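Local coordinates for protein peptidoglycan-N-acetylmuramic acid deacetylase PdaA (Bacillus subtilis, PDB 1NY1) that deacetylates N-acetylmuramic acid in peptidoglycan glycan strands, leading to muramic delta-lactam in the spore cortex, and is required for germination, at residues V1-S13 against P142-T154. Sequence-based numbering, arbitrary orientation.
Sequences VPNEPINWGFKRS and PRGVFSEYVLKET
Ser-147 OG is gripped from two sides where the N-terminal segment meets a helix start: it donates to Asn-3 OD1 at 2.7 Å, in the plane of that carbonyl, and accepts from Val-150 N at 3.1 Å. The second bond makes Ser-147 the N-cap of the helix, so the Asn-3 amide is tied to the capping residue itself. With CG anti to the backbone N (chi1 -176°), Asn-3 lies alongside Tyr-149, its amide steeply inclined to the phenol ring, and its ND2 donates to Thr-109 O. Pro-2 O takes a weak bond from Tyr-149 N, while a water accepts from Glu-148 N and donates to Glu-4 O, tying the first helical turn further to residues 2-4. Val-1 lies against the start of the helix, CB on Glu-148 CG, CG1 against Lys-152 CD and CG2 3.6 Å from Tyr-149 CA.

Farther along, 6-7 and 145-146 form a two-stranded antiparallel ribbon. Ile-6 and Phe-146 are its hydrogen-bonded pair, with Phe-146 N to Ile-6 O at 2.8 Å and Ile-6 N to Phe-146 O at 2.7 Å; Trp-8 N continues the ladder to Gly-144 O. Phe-146 CG sits between its backbone N and carbonyl carbon (chi1 65°), which turns the ring back beneath Ile-6, whose CB makes a CH-pi contact 4.0 Å from the centroid. The ring's CZ also meets the edge of the Trp-8 indole, at CE3. Replacing Phe-146 by alanine is likely to strip the ring from beneath Ile-6 CB and CG2 and open a gap beside Trp-8 CE3.

Helix 23-31 covers Ile-6 through Leu-25 and Leu-28, Phe-163 stacks on Trp-8, and Tyr-149 rests on helix 113-131, so the ribbon and the helix start that follows it pack against both helices.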
loop_
_atom_site.group_PDB
_atom_site.type_symbol
_atom_site.label_atom_id
_atom_site.label_comp_id
_atom_site.label_asym_id
_atom_site.label_seq_id
_atom_site.Cartn_x
_atom_site.Cartn_y
_atom_site.Cartn_z
ATOM N N VAL A 1 -9.771 -24.371 5.646
ATOM C CA VAL A 1 -10.207 -23.293 4.717
ATOM C C VAL A 1 -9.592 -23.484 3.338
ATOM O O VAL A 1 -8.478 -23.985 3.206
ATOM C CB VAL A 1 -9.802 -21.900 5.245
ATOM C CG1 VAL A 1 -10.444 -21.656 6.599
ATOM C CG2 VAL A 1 -8.288 -21.796 5.340
ATOM N N PRO A 2 -10.315 -23.077 2.286
ATOM C CA PRO A 2 -9.813 -23.218 0.916
ATOM C C PRO A 2 -8.573 -22.381 0.621
ATOM O O PRO A 2 -8.361 -21.323 1.217
ATOM C CB PRO A 2 -11.012 -22.801 0.067
ATOM C CG PRO A 2 -11.698 -21.797 0.931
ATOM C CD PRO A 2 -11.642 -22.438 2.297
ATOM N N ASN A 3 -7.751 -22.871 -0.300
ATOM C CA ASN A 3 -6.539 -22.168 -0.684
ATOM C C ASN A 3 -6.537 -21.878 -2.179
ATOM O O ASN A 3 -5.505 -21.977 -2.848
ATOM C CB ASN A 3 -5.298 -22.979 -0.304
ATOM C CG ASN A 3 -4.008 -22.235 -0.598
ATOM O OD1 ASN A 3 -3.910 -21.025 -0.373
ATOM N ND2 ASN A 3 -3.006 -22.953 -1.090
ATOM N N GLU A 4 -7.707 -21.528 -2.701
ATOM C CA GLU A 4 -7.833 -21.204 -4.115
ATOM C C GLU A 4 -7.265 -19.812 -4.349
ATOM O O GLU A 4 -7.726 -18.844 -3.750
ATOM C CB GLU A 4 -9.305 -21.249 -4.540
ATOM C CG GLU A 4 -9.844 -22.655 -4.728
ATOM C CD GLU A 4 -9.203 -23.361 -5.908
ATOM O OE1 GLU A 4 -9.272 -22.811 -7.028
ATOM O OE2 GLU A 4 -8.636 -24.460 -5.714
ATOM N N PRO A 5 -6.237 -19.697 -5.206
ATOM C CA PRO A 5 -5.616 -18.404 -5.503
ATOM C C PRO A 5 -6.637 -17.348 -5.928
ATOM O O PRO A 5 -7.549 -17.624 -6.714
ATOM C CB PRO A 5 -4.641 -18.746 -6.624
ATOM C CG PRO A 5 -4.212 -20.129 -6.266
ATOM C CD PRO A 5 -5.516 -20.792 -5.880
ATOM N N ILE A 6 -6.475 -16.141 -5.395
ATOM C CA ILE A 6 -7.361 -15.023 -5.695
ATOM C C ILE A 6 -6.496 -13.797 -5.973
ATOM O O ILE A 6 -5.623 -13.464 -5.176
ATOM C CB ILE A 6 -8.290 -14.706 -4.492
ATOM C CG1 ILE A 6 -9.078 -15.954 -4.090
ATOM C CG2 ILE A 6 -9.251 -13.584 -4.853
ATOM C CD1 ILE A 6 -9.921 -15.767 -2.844
ATOM N N ASN A 7 -6.715 -13.140 -7.109
ATOM C CA ASN A 7 -5.945 -11.944 -7.433
ATOM C C ASN A 7 -6.811 -10.730 -7.120
ATOM O O ASN A 7 -7.931 -10.614 -7.620
ATOM C CB ASN A 7 -5.542 -11.920 -8.916
ATOM C CG ASN A 7 -4.523 -12.994 -9.271
ATOM O OD1 ASN A 7 -3.832 -12.896 -10.284
ATOM N ND2 ASN A 7 -4.436 -14.031 -8.447
ATOM N N TRP A 8 -6.306 -9.830 -6.283
ATOM C CA TRP A 8 -7.082 -8.650 -5.943
ATOM C C TRP A 8 -7.319 -7.802 -7.185
ATOM O O TRP A 8 -6.374 -7.329 -7.814
ATOM C CB TRP A 8 -6.380 -7.807 -4.880
ATOM C CG TRP A 8 -7.260 -6.702 -4.424
ATOM C CD1 TRP A 8 -7.143 -5.373 -4.716
ATOM C CD2 TRP A 8 -8.475 -6.846 -3.689
ATOM N NE1 TRP A 8 -8.218 -4.680 -4.211
ATOM C CE2 TRP A 8 -9.050 -5.563 -3.574
ATOM C CE3 TRP A 8 -9.139 -7.941 -3.117
ATOM C CZ2 TRP A 8 -10.259 -5.344 -2.909
ATOM C CZ3 TRP A 8 -10.342 -7.722 -2.456
ATOM C CH2 TRP A 8 -10.888 -6.433 -2.358
ATOM N N GLY A 9 -8.590 -7.621 -7.524
ATOM C CA GLY A 9 -8.972 -6.838 -8.686
ATOM C C GLY A 9 -10.356 -6.267 -8.450
ATOM O O GLY A 9 -11.094 -6.760 -7.597
ATOM N N PHE A 10 -10.717 -5.232 -9.195
ATOM C CA PHE A 10 -12.020 -4.606 -9.019
ATOM C C PHE A 10 -12.259 -3.608 -10.143
ATOM O O PHE A 10 -11.309 -3.071 -10.724
ATOM C CB PHE A 10 -12.051 -3.857 -7.683
ATOM C CG PHE A 10 -11.000 -2.789 -7.583
ATOM C CD1 PHE A 10 -11.245 -1.503 -8.063
ATOM C CD2 PHE A 10 -9.729 -3.096 -7.112
ATOM C CE1 PHE A 10 -10.234 -0.544 -8.085
ATOM C CE2 PHE A 10 -8.711 -2.147 -7.130
ATOM C CZ PHE A 10 -8.965 -0.868 -7.618
ATOM N N LYS A 11 -13.528 -3.360 -10.445
ATOM C CA LYS A 11 -13.879 -2.390 -11.474
ATOM C C LYS A 11 -13.422 -1.053 -10.915
ATOM O O LYS A 11 -13.696 -0.735 -9.759
ATOM C CB LYS A 11 -15.391 -2.358 -11.691
ATOM C CG LYS A 11 -15.982 -3.679 -12.132
ATOM C CD LYS A 11 -16.247 -3.700 -13.629
ATOM C CE LYS A 11 -17.409 -2.782 -14.004
ATOM N NZ LYS A 11 -18.709 -3.225 -13.414
ATOM N N ARG A 12 -12.723 -0.276 -11.731
ATOM C CA ARG A 12 -12.229 1.024 -11.304
ATOM C C ARG A 12 -13.348 1.961 -10.855
ATOM O O ARG A 12 -14.507 1.802 -11.245
ATOM C CB ARG A 12 -11.440 1.677 -12.442
ATOM C CG ARG A 12 -10.182 0.920 -12.835
ATOM C CD ARG A 12 -9.554 1.472 -14.116
ATOM N NE ARG A 12 -8.288 0.810 -14.425
ATOM C CZ ARG A 12 -8.174 -0.463 -14.788
ATOM N NH1 ARG A 12 -9.258 -1.227 -14.896
ATOM N NH2 ARG A 12 -6.976 -0.978 -15.023
ATOM N N SER A 13 -12.984 2.931 -10.022
ATOM C CA SER A 13 -13.920 3.927 -9.525
ATOM C C SER A 13 -14.456 4.742 -10.701
ATOM O O SER A 13 -13.717 5.054 -11.635
ATOM C CB SER A 13 -13.210 4.859 -8.542
ATOM O OG SER A 13 -13.953 6.054 -8.327
ATOM N N PRO A 142 2.022 -10.372 -2.054
ATOM C CA PRO A 142 2.814 -10.170 -3.269
ATOM C C PRO A 142 1.945 -10.342 -4.520
ATOM O O PRO A 142 1.218 -11.328 -4.648
ATOM C CB PRO A 142 3.887 -11.248 -3.157
ATOM C CG PRO A 142 4.103 -11.347 -1.676
ATOM C CD PRO A 142 2.688 -11.316 -1.138
ATOM N N ARG A 143 2.016 -9.369 -5.423
ATOM C CA ARG A 143 1.262 -9.390 -6.675
ATOM C C ARG A 143 -0.253 -9.441 -6.461
ATOM O O ARG A 143 -1.014 -9.789 -7.369
ATOM C CB ARG A 143 1.720 -10.577 -7.531
ATOM C CG ARG A 143 1.576 -10.367 -9.033
ATOM C CD ARG A 143 2.295 -11.465 -9.812
ATOM N NE ARG A 143 2.188 -11.302 -11.263
ATOM C CZ ARG A 143 2.724 -10.298 -11.953
ATOM N NH1 ARG A 143 3.410 -9.350 -11.328
ATOM N NH2 ARG A 143 2.582 -10.251 -13.272
ATOM N N GLY A 144 -0.686 -9.082 -5.256
ATOM C CA GLY A 144 -2.102 -9.083 -4.942
ATOM C C GLY A 144 -2.725 -10.466 -4.935
ATOM O O GLY A 144 -3.947 -10.599 -4.990
ATOM N N VAL A 145 -1.894 -11.499 -4.866
ATOM C CA VAL A 145 -2.406 -12.863 -4.856
ATOM C C VAL A 145 -2.573 -13.384 -3.436
ATOM O O VAL A 145 -1.645 -13.336 -2.631
ATOM C CB VAL A 145 -1.479 -13.823 -5.630
ATOM C CG1 VAL A 145 -2.012 -15.243 -5.538
ATOM C CG2 VAL A 145 -1.385 -13.390 -7.079
ATOM N N PHE A 146 -3.766 -13.881 -3.134
ATOM C CA PHE A 146 -4.051 -14.410 -1.808
ATOM C C PHE A 146 -5.086 -15.543 -1.854
ATOM O O PHE A 146 -5.382 -16.095 -2.918
ATOM C CB PHE A 146 -4.539 -13.281 -0.887
ATOM C CG PHE A 146 -5.854 -12.676 -1.304
ATOM C CD1 PHE A 146 -5.941 -11.852 -2.424
ATOM C CD2 PHE A 146 -7.015 -12.967 -0.596
ATOM C CE1 PHE A 146 -7.164 -11.328 -2.831
ATOM C CE2 PHE A 146 -8.243 -12.449 -0.995
ATOM C CZ PHE A 146 -8.318 -11.629 -2.117
ATOM N N SER A 147 -5.629 -15.885 -0.692
ATOM C CA SER A 147 -6.632 -16.940 -0.577
ATOM C C SER A 147 -7.148 -16.900 0.850
ATOM O O SER A 147 -6.599 -16.190 1.688
ATOM C CB SER A 147 -6.006 -18.311 -0.849
ATOM O OG SER A 147 -5.061 -18.648 0.163
ATOM N N GLU A 148 -8.202 -17.650 1.135
ATOM C CA GLU A 148 -8.723 -17.655 2.489
ATOM C C GLU A 148 -7.638 -18.196 3.421
ATOM O O GLU A 148 -7.465 -17.705 4.535
ATOM C CB GLU A 148 -9.989 -18.505 2.561
ATOM C CG GLU A 148 -10.570 -18.626 3.953
ATOM C CD GLU A 148 -12.058 -18.887 3.931
ATOM O OE1 GLU A 148 -12.570 -19.293 2.867
ATOM O OE2 GLU A 148 -12.711 -18.691 4.978
ATOM N N TYR A 149 -6.895 -19.193 2.948
ATOM C CA TYR A 149 -5.810 -19.786 3.726
ATOM C C TYR A 149 -4.755 -18.739 4.089
ATOM O O TYR A 149 -4.281 -18.694 5.224
ATOM C CB TYR A 149 -5.149 -20.918 2.934
ATOM C CG TYR A 149 -3.736 -21.248 3.376
ATOM C CD1 TYR A 149 -3.488 -21.890 4.589
ATOM C CD2 TYR A 149 -2.644 -20.893 2.587
ATOM C CE1 TYR A 149 -2.182 -22.171 5.002
ATOM C CE2 TYR A 149 -1.341 -21.167 2.989
ATOM C CZ TYR A 149 -1.116 -21.804 4.195
ATOM O OH TYR A 149 0.174 -22.072 4.587
ATOM N N VAL A 150 -4.384 -17.912 3.115
ATOM C CA VAL A 150 -3.386 -16.869 3.331
ATOM C C VAL A 150 -3.907 -15.811 4.298
ATOM O O VAL A 150 -3.167 -15.324 5.154
ATOM C CB VAL A 150 -3.002 -16.171 2.004
ATOM C CG1 VAL A 150 -2.053 -15.008 2.279
ATOM C CG2 VAL A 150 -2.343 -17.173 1.063
ATOM N N LEU A 151 -5.180 -15.450 4.151
ATOM C CA LEU A 151 -5.788 -14.450 5.022
ATOM C C LEU A 151 -5.905 -14.973 6.447
ATOM O O LEU A 151 -5.650 -14.248 7.408
ATOM C CB LEU A 151 -7.176 -14.059 4.506
ATOM C CG LEU A 151 -7.235 -13.196 3.248
ATOM C CD1 LEU A 151 -8.686 -12.912 2.891
ATOM C CD2 LEU A 151 -6.479 -11.891 3.488
ATOM N N LYS A 152 -6.289 -16.240 6.576
ATOM C CA LYS A 152 -6.443 -16.860 7.882
ATOM C C LYS A 152 -5.103 -16.955 8.603
ATOM O O LYS A 152 -4.989 -16.598 9.776
ATOM C CB LYS A 152 -7.046 -18.257 7.722
ATOM C CG LYS A 152 -7.349 -18.954 9.032
ATOM C CD LYS A 152 -7.692 -20.418 8.804
ATOM C CE LYS A 152 -7.962 -21.130 10.120
ATOM N NZ LYS A 152 -9.170 -20.582 10.801
ATOM N N GLU A 153 -4.085 -17.435 7.897
ATOM C CA GLU A 153 -2.758 -17.581 8.478
ATOM C C GLU A 153 -2.086 -16.267 8.845
ATOM O O GLU A 153 -1.513 -16.144 9.930
ATOM C CB GLU A 153 -1.844 -18.360 7.531
ATOM C CG GLU A 153 -1.737 -19.821 7.887
ATOM C CD GLU A 153 -1.276 -20.010 9.319
ATOM O OE1 GLU A 153 -0.148 -19.583 9.646
ATOM O OE2 GLU A 153 -2.047 -20.575 10.120
ATOM N N THR A 154 -2.142 -15.292 7.942
ATOM C CA THR A 154 -1.518 -14.004 8.205
ATOM C C THR A 154 -2.208 -13.305 9.375
ATOM O O THR A 154 -1.546 -12.669 10.192
ATOM C CB THR A 154 -1.530 -13.103 6.940
ATOM O OG1 THR A 154 -2.871 -12.955 6.449
ATOM C CG2 THR A 154 -0.659 -13.721 5.849
HETATM O O HOH W 1 -9.063 -19.340 -1.369
#